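Local structure of Alr3699 protein (Nostoc sp., 4XSO) at residues F207-F212 and P233-I238; I225-Q230 and Q337-I342; V310-A315 and G328-P333. The protein is of unspecified function but belongs to the glycosyltransferases of the GT-B clan, whose fold pairs two Rossmann-like domains. One frame throughout, in Å; residues are numbered along the deposited sequence.

Contact 1 (F207-F212 and P233-I238); sequences FVVGHF and PQVTAI
Val209 lies between Thr236 and Ile238 of the neighbouring strand and bonds to both, its N at 2.9 Å from Thr236 O and its O accepting Ile238 N at 3.0 Å. The first of these bonds is nearly straight, with 167° at the hydrogen. The same zigzag extends both ways: Thr236 N reaches Phe207 O (2.9 Å), Phe207 N reaches Gln234 O, and His211 N ends the series on Ile238 O (2.9 Å). CA-H groups of Val208, Gly210, Val235 and Ala237 also lean on these carbonyls, as is usual between parallel strands.

Side chains divide between two faces. On one, Val209 CG2 meets Val235 CG1 at 4.0 Å, and Phe207 touches Val235 CG2 through its CB while its ring leads off to Cys346 and Ile347. On the other, Val208 CG1 rests against Ile238 CG2 (4.1 Å). Ile238 places CG1 between its backbone N and carbonyl carbon (chi1 61°), which brings that atom to 3.6 Å from Gly210 CA. A glycine suits this place because the ring of Phe212 folds back over it as well. The hydroxyl of Thr236 is buried with no hydrogen-bonding partner in the model, probably at some energetic cost; its OG1 abuts Val208 CG2.

Further out, Leu224 and Leu228 of helix 221-228 and Ile343 and Ile347 of helix 336-348 pack on the face carrying Val209 and Val235. Val208 turns its backbone the other way, toward Asp284 and Leu285, and His211 NE2 is held by Thr289 OG1. Beta-branched valines favour the extended chain, and two of them, Val209 and Val235, pack against the helices. Two parallel strands joined through helix 221-228 make the beta-alpha-beta unit characteristic of a Rossmann-like domain.

Contact 2 (I225-Q230 and Q337-I342); sequences IDALAQ and QELANI
Ala227 presses its methyl against the helix 336-348, where CB meets Leu339 CG at 3.8 Å and Ala340 CB at 4.1 Å. Such small side chains let the backbones come unusually near, with only 4.9 Å between Ala227 CA and Ala340 CA. The methyl of Ala340 serves both ends of this tight zone, since it lies 3.8 Å from Ala227 O and also 3.8 Å from Gln230 CB. Leu339 reaches round beside it: CG and CD2 both touch Ala227 CB, and the side chain also contacts Thr289. Alanine suits the centre because it is apolar yet short, whereas leucine, longer and branched, can meet Ala227 while also packing on Val311 of the sheet.

Towards solvent the contact changes character. Gln230 sends NE2 to Gln337 OE1 at 2.8 Å, with 161° at the hydrogen. The donor lies in the carbonyl plane of Gln337, on a lone pair, and the acceptor lies close to the amide plane of Gln230, although the two amides stand almost perpendicular, 85° apart. Gln337 first extends from its helix and then turns about the CB-CG bond (chi2 75°), which swings the amide across to its partner. Its own NE2 makes a weak bond to Asn341 OD1 one turn later, at 3.3 Å, and may help steady the group. Gln337 also touches a crystal neighbour, so the lattice may influence its pose.

One hydrogen bond between neutral amides on the solvent side and a close apolar patch of alanine methyls and leucine carbons imply that burial and shape bring the helices together, while the glutamines add a directional tie that water can probably compete with.

Contact 3 (V310-A315 and G328-P333); sequences VVAAKA and GFLTTP
The beta-alpha-beta crossover through helix 318-321 sets Phe329, Leu330 and Thr331 alongside Val311, Ala312 and Ala313, in parallel, at the border of the six-stranded Rossmann-like sheet. Val310 O accepts Phe329 N at 2.8 Å, and Ala312 then bonds through both of its backbone polar atoms: its N reaches Phe329 O (2.9 Å) and its O receives Thr331 N (2.9 Å). Lys314 N to Thr331 O, 2.7 Å, closes the ladder.

On the face shared by Val311 and Thr331, the methyls Val311 CG2 and Thr331 CG2 meet at 3.9 Å. Thr331 keeps its hydroxyl between its own N and carbonyl carbon (chi1 59°), from where OG1 reaches back to Ala312 O in a weak bond of 3.5 Å. That carbonyl is thus gripped twice, though unequally. Leu339 and Ile342 of helix 336-348 cover this side. The other face pairs the methyl of Ala312 with Leu330 CD2 at 4.0 Å, and Ile300 packs there too; a small alanine fits between leucine and helix.

Past the strand ends, Lys314 sits at the centre of an inverse gamma turn, its CB against Thr331 O while its long chain runs out to solvent, where a lysine is readily hydrated. Beyond it Ala315 CB touches Pro333 CG at 3.9 Å, and the proline's CB and CG lie over Ala313.

Backbone bonds therefore fix the alignment of the strands, and small and branched apolar side chains pack on both faces, while Lys314, the charged residue of the two segments, lies in the exposed turn.

All three contacts belong to the same Rossmann-like domain. Contacts 1 and 3 are buried strand pairs in different parts of one sheet, about 17 Å apart between centres, and both depend on backbone hydrogen bonds. Contact 2 instead joins two helices on the sheet's flank, with apolar methyls inside and a glutamine pair at the surface. It also connects the others: Leu228 of its first helix packs on Val235 and Ala237 of contact 1, while its second helix covers contact 3. Polar side-chain bonds appear at more exposed places, such as the glutamine pair and, between contacts 2 and 3, the probable bond of Glu338 OE1 with Thr332 OG1.

Contact 1 (F207-F212 and P233-I238)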
ATOM      1  N   PHE A 207      24.114  27.565 -42.985  1.00 34.33           N
ATOM      2  CA  PHE A 207      23.043  27.912 -42.040  1.00 34.57           C
ATOM      3  C   PHE A 207      22.684  26.624 -41.328  1.00 34.59           C
ATOM      4  O   PHE A 207      22.122  25.686 -41.918  1.00 37.75           O
ATOM      5  CB  PHE A 207      21.820  28.526 -42.726  1.00 35.35           C
ATOM      6  CG  PHE A 207      20.816  29.116 -41.788  1.00 35.30           C
ATOM      7  CD1 PHE A 207      19.848  28.304 -41.198  1.00 34.81           C
ATOM      8  CD2 PHE A 207      20.872  30.476 -41.441  1.00 36.56           C
ATOM      9  CE1 PHE A 207      18.949  28.823 -40.307  1.00 36.84           C
ATOM     10  CE2 PHE A 207      19.935  31.015 -40.565  1.00 37.43           C
ATOM     11  CZ  PHE A 207      18.962  30.182 -40.006  1.00 37.79           C
ATOM     12  N   VAL A 208      23.028  26.572 -40.046  1.00 31.92           N
ATOM     13  CA  VAL A 208      22.954  25.361 -39.298  1.00 33.47           C
ATOM     14  C   VAL A 208      21.698  25.303 -38.406  1.00 34.07           C
ATOM     15  O   VAL A 208      21.508  26.097 -37.493  1.00 33.37           O
ATOM     16  CB  VAL A 208      24.215  25.215 -38.426  1.00 34.50           C
ATOM     17  CG1 VAL A 208      24.120  23.984 -37.540  1.00 32.60           C
ATOM     18  CG2 VAL A 208      25.471  25.132 -39.277  1.00 34.14           C
ATOM     19  N   VAL A 209      20.884  24.309 -38.656  1.00 29.42           N
ATOM     20  CA  VAL A 209      19.749  24.005 -37.829  1.00 31.41           C
ATOM     21  C   VAL A 209      20.069  22.818 -36.952  1.00 31.57           C
ATOM     22  O   VAL A 209      20.363  21.710 -37.449  1.00 31.01           O
ATOM     23  CB  VAL A 209      18.506  23.635 -38.651  1.00 30.21           C
ATOM     24  CG1 VAL A 209      17.324  23.418 -37.722  1.00 33.70           C
ATOM     25  CG2 VAL A 209      18.182  24.720 -39.651  1.00 32.93           C
ATOM     26  N   GLY A 210      19.977  22.999 -35.633  1.00 31.36           N
ATOM     27  CA  GLY A 210      20.340  21.943 -34.701  1.00 29.79           C
ATOM     28  C   GLY A 210      19.091  21.322 -34.104  1.00 29.91           C
ATOM     29  O   GLY A 210      18.116  22.022 -33.766  1.00 31.23           O
ATOM     30  N   HIS A 211      19.133  20.004 -33.931  1.00 30.37           N
ATOM     31  CA  HIS A 211      18.078  19.289 -33.296  1.00 29.58           C
ATOM     32  C   HIS A 211      18.724  18.500 -32.171  1.00 30.57           C
ATOM     33  O   HIS A 211      19.663  17.731 -32.428  1.00 34.89           O
ATOM     34  CB  HIS A 211      17.464  18.345 -34.347  1.00 33.48           C
ATOM     35  CG  HIS A 211      16.161  17.747 -33.942  1.00 34.02           C
ATOM     36  ND1 HIS A 211      16.054  16.750 -32.996  1.00 39.15           N
ATOM     37  CD2 HIS A 211      14.897  18.023 -34.333  1.00 35.82           C
ATOM     38  CE1 HIS A 211      14.775  16.435 -32.828  1.00 33.77           C
ATOM     39  NE2 HIS A 211      14.060  17.216 -33.610  1.00 33.38           N
ATOM     40  N   PHE A 212      18.280  18.669 -30.956  1.00 26.81           N
ATOM     41  CA  PHE A 212      19.016  18.097 -29.791  1.00 33.30           C
ATOM     42  C   PHE A 212      18.102  17.162 -29.008  1.00 34.88           C
ATOM     43  O   PHE A 212      17.248  17.619 -28.292  1.00 48.93           O
ATOM     44  CB  PHE A 212      19.420  19.219 -28.860  1.00 29.07           C
ATOM     45  CG  PHE A 212      20.384  20.144 -29.484  1.00 28.23           C
ATOM     46  CD1 PHE A 212      19.947  21.152 -30.273  1.00 31.66           C
ATOM     47  CD2 PHE A 212      21.711  19.951 -29.327  1.00 29.37           C
ATOM     48  CE1 PHE A 212      20.816  21.976 -30.893  1.00 31.44           C
ATOM     49  CE2 PHE A 212      22.614  20.752 -29.972  1.00 28.84           C
ATOM     50  CZ  PHE A 212      22.163  21.792 -30.729  1.00 31.22           C
ATOM     51  N   PRO A 233      20.401  25.283 -50.317  1.00 49.02           N
ATOM     52  CA  PRO A 233      21.485  24.296 -50.148  1.00 47.18           C
ATOM     53  C   PRO A 233      22.508  24.622 -49.046  1.00 40.98           C
ATOM     54  O   PRO A 233      23.115  23.713 -48.535  1.00 42.51           O
ATOM     55  CB  PRO A 233      22.130  24.236 -51.532  1.00 53.42           C
ATOM     56  CG  PRO A 233      21.714  25.503 -52.235  1.00 53.33           C
ATOM     57  CD  PRO A 233      20.418  25.943 -51.642  1.00 55.34           C
ATOM     58  N   GLN A 234      22.662  25.886 -48.658  1.00 37.17           N
ATOM     59  CA  GLN A 234      23.540  26.203 -47.565  1.00 37.21           C
ATOM     60  C   GLN A 234      22.952  25.800 -46.181  1.00 39.47           C
ATOM     61  O   GLN A 234      23.699  25.811 -45.173  1.00 36.59           O
ATOM     62  CB  GLN A 234      23.967  27.683 -47.574  1.00 41.39           C
ATOM     63  CG  GLN A 234      22.950  28.701 -47.060  1.00 42.71           C
ATOM     64  CD  GLN A 234      21.936  29.058 -48.117  1.00 51.49           C
ATOM     65  OE1 GLN A 234      21.775  28.326 -49.092  1.00 50.24           O
ATOM     66  NE2 GLN A 234      21.247  30.185 -47.936  1.00 50.95           N
ATOM     67  N   VAL A 235      21.673  25.370 -46.148  1.00 37.12           N
ATOM     68  CA  VAL A 235      21.071  24.886 -44.921  1.00 40.32           C
ATOM     69  C   VAL A 235      21.469  23.459 -44.655  1.00 41.83           C
ATOM     70  O   VAL A 235      21.096  22.520 -45.411  1.00 34.12           O
ATOM     71  CB  VAL A 235      19.515  24.987 -44.906  1.00 44.08           C
ATOM     72  CG1 VAL A 235      18.954  24.498 -43.560  1.00 41.58           C
ATOM     73  CG2 VAL A 235      19.048  26.408 -45.183  1.00 42.51           C
ATOM     74  N   THR A 236      22.135  23.263 -43.506  1.00 37.06           N
ATOM     75  CA  THR A 236      22.448  21.905 -43.002  1.00 36.56           C
ATOM     76  C   THR A 236      21.915  21.667 -41.593  1.00 39.01           C
ATOM     77  O   THR A 236      21.750  22.607 -40.781  1.00 38.79           O
ATOM     78  CB  THR A 236      23.955  21.635 -42.899  1.00 42.18           C
ATOM     79  OG1 THR A 236      24.497  22.509 -41.935  1.00 44.11           O
ATOM     80  CG2 THR A 236      24.633  21.872 -44.146  1.00 40.37           C
ATOM     81  N   ALA A 237      21.617  20.403 -41.317  1.00 35.82           N
ATOM     82  CA  ALA A 237      21.083  20.006 -40.033  1.00 36.37           C
ATOM     83  C   ALA A 237      22.148  19.226 -39.229  1.00 36.97           C
ATOM     84  O   ALA A 237      22.901  18.452 -39.788  1.00 34.06           O
ATOM     85  CB  ALA A 237      19.816  19.211 -40.247  1.00 37.62           C
ATOM     86  N   ILE A 238      22.284  19.522 -37.930  1.00 36.74           N
ATOM     87  CA  ILE A 238      23.046  18.684 -37.042  1.00 33.53           C
ATOM     88  C   ILE A 238      22.073  18.050 -36.128  1.00 30.96           C
ATOM     89  O   ILE A 238      21.209  18.732 -35.525  1.00 32.16           O
ATOM     90  CB  ILE A 238      24.191  19.429 -36.265  1.00 37.99           C
ATOM     91  CG1 ILE A 238      23.634  20.531 -35.382  1.00 40.01           C
ATOM     92  CG2 ILE A 238      25.209  20.047 -37.215  1.00 35.26           C
ATOM     93  CD1 ILE A 238      24.661  21.049 -34.378  1.00 45.30           C
TER

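Contact 2 (I225-Q230 and Q337-I342)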
ATOM      1  N   ILE A 225      14.166  16.751 -41.369  1.00 32.33           N
ATOM      2  CA  ILE A 225      14.741  16.215 -42.609  1.00 37.32           C
ATOM      3  C   ILE A 225      13.808  16.520 -43.822  1.00 36.57           C
ATOM      4  O   ILE A 225      14.296  17.098 -44.779  1.00 34.91           O
ATOM      5  CB  ILE A 225      15.104  14.721 -42.442  1.00 36.63           C
ATOM      6  CG1 ILE A 225      16.216  14.596 -41.382  1.00 36.42           C
ATOM      7  CG2 ILE A 225      15.568  14.145 -43.766  1.00 33.32           C
ATOM      8  CD1 ILE A 225      16.282  13.239 -40.742  1.00 39.19           C
ATOM      9  N   ASP A 226      12.485  16.269 -43.723  1.00 32.90           N
ATOM     10  CA  ASP A 226      11.573  16.663 -44.821  1.00 36.89           C
ATOM     11  C   ASP A 226      11.622  18.172 -45.081  1.00 39.76           C
ATOM     12  O   ASP A 226      11.731  18.619 -46.212  1.00 39.69           O
ATOM     13  CB  ASP A 226      10.148  16.286 -44.515  1.00 41.13           C
ATOM     14  CG  ASP A 226       9.860  14.815 -44.686  1.00 45.92           C
ATOM     15  OD1 ASP A 226      10.602  14.164 -45.414  1.00 48.34           O
ATOM     16  OD2 ASP A 226       8.882  14.306 -44.060  1.00 47.76           O
ATOM     17  N   ALA A 227      11.643  18.986 -44.024  1.00 35.80           N
ATOM     18  CA  ALA A 227      11.771  20.421 -44.245  1.00 33.22           C
ATOM     19  C   ALA A 227      13.107  20.793 -44.912  1.00 33.05           C
ATOM     20  O   ALA A 227      13.167  21.733 -45.695  1.00 33.71           O
ATOM     21  CB  ALA A 227      11.616  21.187 -42.935  1.00 35.24           C
ATOM     22  N   LEU A 228      14.196  20.091 -44.612  1.00 31.16           N
ATOM     23  CA  LEU A 228      15.484  20.441 -45.212  1.00 36.99           C
ATOM     24  C   LEU A 228      15.411  20.322 -46.741  1.00 39.58           C
ATOM     25  O   LEU A 228      15.963  21.132 -47.465  1.00 38.69           O
ATOM     26  CB  LEU A 228      16.582  19.515 -44.670  1.00 42.95           C
ATOM     27  CG  LEU A 228      17.897  20.199 -44.312  1.00 51.93           C
ATOM     28  CD1 LEU A 228      17.634  21.414 -43.446  1.00 51.33           C
ATOM     29  CD2 LEU A 228      18.838  19.241 -43.582  1.00 57.17           C
ATOM     30  N   ALA A 229      14.664  19.331 -47.197  1.00 38.40           N
ATOM     31  CA  ALA A 229      14.412  19.122 -48.617  1.00 45.88           C
ATOM     32  C   ALA A 229      13.858  20.368 -49.263  1.00 46.33           C
ATOM     33  O   ALA A 229      13.980  20.515 -50.468  1.00 48.15           O
ATOM     34  CB  ALA A 229      13.464  17.950 -48.808  1.00 45.62           C
ATOM     35  N   GLN A 230      13.261  21.270 -48.466  1.00 40.57           N
ATOM     36  CA  GLN A 230      12.620  22.476 -48.979  1.00 39.63           C
ATOM     37  C   GLN A 230      13.381  23.757 -48.710  1.00 46.72           C
ATOM     38  O   GLN A 230      12.803  24.817 -48.874  1.00 52.16           O
ATOM     39  CB  GLN A 230      11.215  22.593 -48.369  1.00 43.63           C
ATOM     40  CG  GLN A 230      10.289  21.476 -48.831  1.00 49.81           C
ATOM     41  CD  GLN A 230       9.958  21.686 -50.290  1.00 59.56           C
ATOM     42  OE1 GLN A 230      10.678  21.225 -51.185  1.00 61.65           O
ATOM     43  NE2 GLN A 230       8.930  22.492 -50.540  1.00 65.29           N
ATOM     44  N   GLN A 337       6.435  21.665 -44.095  1.00 39.33           N
ATOM     45  CA  GLN A 337       6.528  22.856 -44.935  1.00 36.94           C
ATOM     46  C   GLN A 337       6.477  24.140 -44.097  1.00 33.58           C
ATOM     47  O   GLN A 337       7.123  25.145 -44.424  1.00 33.77           O
ATOM     48  CB  GLN A 337       5.472  22.893 -46.060  1.00 40.61           C
ATOM     49  CG  GLN A 337       5.624  24.161 -46.920  1.00 48.45           C
ATOM     50  CD  GLN A 337       6.818  24.092 -47.864  1.00 52.99           C
ATOM     51  OE1 GLN A 337       6.928  23.140 -48.634  1.00 60.82           O
ATOM     52  NE2 GLN A 337       7.725  25.107 -47.815  1.00 51.80           N
ATOM     53  N   GLU A 338       5.695  24.128 -43.039  1.00 33.69           N
ATOM     54  CA  GLU A 338       5.625  25.276 -42.150  1.00 35.47           C
ATOM     55  C   GLU A 338       7.002  25.473 -41.459  1.00 35.52           C
ATOM     56  O   GLU A 338       7.513  26.629 -41.311  1.00 33.91           O
ATOM     57  CB  GLU A 338       4.477  25.072 -41.182  1.00 42.76           C
ATOM     58  CG  GLU A 338       4.146  26.247 -40.285  1.00 50.27           C
ATOM     59  CD  GLU A 338       2.940  25.968 -39.379  1.00 55.31           C
ATOM     60  OE1 GLU A 338       2.214  24.937 -39.541  1.00 62.23           O
ATOM     61  OE2 GLU A 338       2.712  26.811 -38.506  1.00 55.87           O
ATOM     62  N   LEU A 339       7.649  24.360 -41.125  1.00 35.11           N
ATOM     63  CA  LEU A 339       9.003  24.428 -40.498  1.00 33.59           C
ATOM     64  C   LEU A 339       9.988  25.035 -41.497  1.00 35.49           C
ATOM     65  O   LEU A 339      10.817  25.870 -41.142  1.00 36.27           O
ATOM     66  CB  LEU A 339       9.447  23.022 -40.042  1.00 33.69           C
ATOM     67  CG  LEU A 339      10.897  22.857 -39.570  1.00 36.73           C
ATOM     68  CD1 LEU A 339      11.215  23.859 -38.444  1.00 36.17           C
ATOM     69  CD2 LEU A 339      11.090  21.428 -39.097  1.00 35.70           C
ATOM     70  N   ALA A 340       9.863  24.676 -42.786  1.00 37.53           N
ATOM     71  CA  ALA A 340      10.786  25.193 -43.802  1.00 33.07           C
ATOM     72  C   ALA A 340      10.573  26.680 -44.006  1.00 33.12           C
ATOM     73  O   ALA A 340      11.532  27.479 -44.213  1.00 32.15           O
ATOM     74  CB  ALA A 340      10.637  24.450 -45.127  1.00 35.09           C
ATOM     75  N   ASN A 341       9.327  27.083 -43.961  1.00 32.22           N
ATOM     76  CA  ASN A 341       9.025  28.493 -44.090  1.00 32.48           C
ATOM     77  C   ASN A 341       9.691  29.311 -42.987  1.00 37.46           C
ATOM     78  O   ASN A 341      10.249  30.395 -43.250  1.00 37.32           O
ATOM     79  CB  ASN A 341       7.533  28.716 -43.992  1.00 40.85           C
ATOM     80  CG  ASN A 341       6.784  28.257 -45.232  1.00 43.57           C
ATOM     81  OD1 ASN A 341       7.346  28.025 -46.295  1.00 49.28           O
ATOM     82  ND2 ASN A 341       5.496  28.197 -45.105  1.00 48.03           N
ATOM     83  N   ILE A 342       9.673  28.787 -41.760  1.00 35.79           N
ATOM     84  CA  ILE A 342      10.408  29.454 -40.667  1.00 35.14           C
ATOM     85  C   ILE A 342      11.862  29.522 -40.949  1.00 35.56           C
ATOM     86  O   ILE A 342      12.512  30.556 -40.735  1.00 40.05           O
ATOM     87  CB  ILE A 342      10.181  28.747 -39.309  1.00 34.86           C
ATOM     88  CG1 ILE A 342       8.722  28.885 -38.887  1.00 37.09           C
ATOM     89  CG2 ILE A 342      11.084  29.343 -38.234  1.00 35.29           C
ATOM     90  CD1 ILE A 342       8.183  30.334 -38.982  1.00 41.22           C
TER

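Contact 3 (V310-A315 and G328-P333)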
ATOM      1  N   VAL A 310      14.672  29.933 -31.903  1.00 30.08           N
ATOM      2  CA  VAL A 310      14.164  28.625 -31.681  1.00 27.42           C
ATOM      3  C   VAL A 310      12.808  28.464 -32.365  1.00 27.79           C
ATOM      4  O   VAL A 310      11.940  29.361 -32.300  1.00 31.84           O
ATOM      5  CB  VAL A 310      14.090  28.287 -30.193  1.00 32.53           C
ATOM      6  CG1 VAL A 310      13.034  29.137 -29.475  1.00 36.44           C
ATOM      7  CG2 VAL A 310      13.768  26.820 -29.999  1.00 38.92           C
ATOM      8  N   VAL A 311      12.604  27.309 -32.987  1.00 26.48           N
ATOM      9  CA  VAL A 311      11.346  26.968 -33.600  1.00 28.31           C
ATOM     10  C   VAL A 311      10.906  25.731 -32.893  1.00 27.19           C
ATOM     11  O   VAL A 311      11.697  24.857 -32.688  1.00 31.95           O
ATOM     12  CB  VAL A 311      11.454  26.727 -35.166  1.00 30.45           C
ATOM     13  CG1 VAL A 311      12.481  25.735 -35.554  1.00 31.61           C
ATOM     14  CG2 VAL A 311      10.090  26.291 -35.732  1.00 32.68           C
ATOM     15  N   ALA A 312       9.654  25.688 -32.469  1.00 29.81           N
ATOM     16  CA  ALA A 312       9.085  24.551 -31.781  1.00 33.34           C
ATOM     17  C   ALA A 312       7.751  24.111 -32.313  1.00 35.84           C
ATOM     18  O   ALA A 312       7.035  24.856 -32.971  1.00 32.34           O
ATOM     19  CB  ALA A 312       8.918  24.855 -30.294  1.00 34.80           C
ATOM     20  N   ALA A 313       7.387  22.900 -31.940  1.00 34.20           N
ATOM     21  CA  ALA A 313       6.110  22.349 -32.381  1.00 35.36           C
ATOM     22  C   ALA A 313       5.056  22.905 -31.436  1.00 36.34           C
ATOM     23  O   ALA A 313       5.286  22.953 -30.228  1.00 35.36           O
ATOM     24  CB  ALA A 313       6.162  20.813 -32.371  1.00 37.85           C
ATOM     25  N   LYS A 314       3.962  23.433 -31.986  1.00 35.89           N
ATOM     26  CA  LYS A 314       2.901  24.063 -31.226  1.00 39.90           C
ATOM     27  C   LYS A 314       1.961  23.044 -30.566  1.00 41.22           C
ATOM     28  O   LYS A 314       0.856  22.751 -31.080  1.00 41.88           O
ATOM     29  CB  LYS A 314       2.119  24.998 -32.125  1.00 39.96           C
ATOM     30  CG  LYS A 314       1.219  25.940 -31.376  1.00 47.61           C
ATOM     31  CD  LYS A 314       0.395  26.868 -32.269  1.00 54.16           C
ATOM     32  CE  LYS A 314      -0.751  27.490 -31.459  1.00 62.11           C
ATOM     33  NZ  LYS A 314      -0.855  28.963 -31.650  1.00 71.55           N
ATOM     34  N   ALA A 315       2.429  22.517 -29.436  1.00 44.59           N
ATOM     35  CA  ALA A 315       1.723  21.557 -28.589  1.00 44.07           C
ATOM     36  C   ALA A 315       2.313  21.523 -27.152  1.00 44.77           C
ATOM     37  O   ALA A 315       3.501  21.888 -26.925  1.00 39.12           O
ATOM     38  CB  ALA A 315       1.785  20.169 -29.208  1.00 45.35           C
ATOM     39  N   GLY A 328      10.663  33.450 -30.279  1.00 30.18           N
ATOM     40  CA  GLY A 328      10.786  32.182 -30.975  1.00 30.50           C
ATOM     41  C   GLY A 328       9.659  32.020 -32.023  1.00 28.44           C
ATOM     42  O   GLY A 328       8.900  32.936 -32.275  1.00 31.08           O
ATOM     43  N   PHE A 329       9.536  30.829 -32.561  1.00 31.06           N
ATOM     44  CA  PHE A 329       8.529  30.490 -33.568  1.00 35.44           C
ATOM     45  C   PHE A 329       7.862  29.208 -33.188  1.00 32.72           C
ATOM     46  O   PHE A 329       8.480  28.304 -32.585  1.00 31.35           O
ATOM     47  CB  PHE A 329       9.135  30.321 -34.934  1.00 35.14           C
ATOM     48  CG  PHE A 329       9.939  31.509 -35.388  1.00 36.47           C
ATOM     49  CD1 PHE A 329       9.342  32.580 -35.970  1.00 35.29           C
ATOM     50  CD2 PHE A 329      11.313  31.527 -35.190  1.00 41.44           C
ATOM     51  CE1 PHE A 329      10.066  33.665 -36.404  1.00 38.01           C
ATOM     52  CE2 PHE A 329      12.045  32.615 -35.571  1.00 41.80           C
ATOM     53  CZ  PHE A 329      11.430  33.672 -36.190  1.00 42.21           C
ATOM     54  N   LEU A 330       6.602  29.109 -33.583  1.00 28.63           N
ATOM     55  CA  LEU A 330       5.802  27.943 -33.264  1.00 34.15           C
ATOM     56  C   LEU A 330       5.199  27.486 -34.563  1.00 36.11           C
ATOM     57  O   LEU A 330       4.718  28.297 -35.294  1.00 37.00           O
ATOM     58  CB  LEU A 330       4.683  28.236 -32.294  1.00 35.50           C
ATOM     59  CG  LEU A 330       5.107  28.638 -30.891  1.00 38.08           C
ATOM     60  CD1 LEU A 330       3.872  29.087 -30.105  1.00 39.40           C
ATOM     61  CD2 LEU A 330       5.838  27.483 -30.245  1.00 40.16           C
ATOM     62  N   THR A 331       5.225  26.194 -34.824  1.00 36.92           N
ATOM     63  CA  THR A 331       4.607  25.618 -36.021  1.00 35.74           C
ATOM     64  C   THR A 331       3.793  24.382 -35.687  1.00 38.96           C
ATOM     65  O   THR A 331       4.056  23.687 -34.708  1.00 40.83           O
ATOM     66  CB  THR A 331       5.695  25.166 -37.002  1.00 38.74           C
ATOM     67  OG1 THR A 331       6.528  24.209 -36.343  1.00 33.42           O
ATOM     68  CG2 THR A 331       6.532  26.329 -37.422  1.00 38.81           C
ATOM     69  N   THR A 332       2.836  24.070 -36.556  1.00 39.00           N
ATOM     70  CA  THR A 332       1.954  22.948 -36.343  1.00 37.63           C
ATOM     71  C   THR A 332       2.698  21.650 -36.282  1.00 37.48           C
ATOM     72  O   THR A 332       3.398  21.337 -37.192  1.00 42.99           O
ATOM     73  CB  THR A 332       1.008  22.838 -37.532  1.00 42.67           C
ATOM     74  OG1 THR A 332       0.340  24.099 -37.711  1.00 40.20           O
ATOM     75  CG2 THR A 332       0.023  21.708 -37.316  1.00 41.98           C
ATOM     76  N   PRO A 333       2.522  20.840 -35.225  1.00 41.28           N
ATOM     77  CA  PRO A 333       3.348  19.640 -35.225  1.00 39.64           C
ATOM     78  C   PRO A 333       3.094  18.723 -36.422  1.00 43.61           C
ATOM     79  O   PRO A 333       1.967  18.599 -36.876  1.00 41.83           O
ATOM     80  CB  PRO A 333       2.997  18.932 -33.910  1.00 41.00           C
ATOM     81  CG  PRO A 333       2.284  19.921 -33.098  1.00 39.95           C
ATOM     82  CD  PRO A 333       1.712  20.963 -34.002  1.00 44.66           C
TER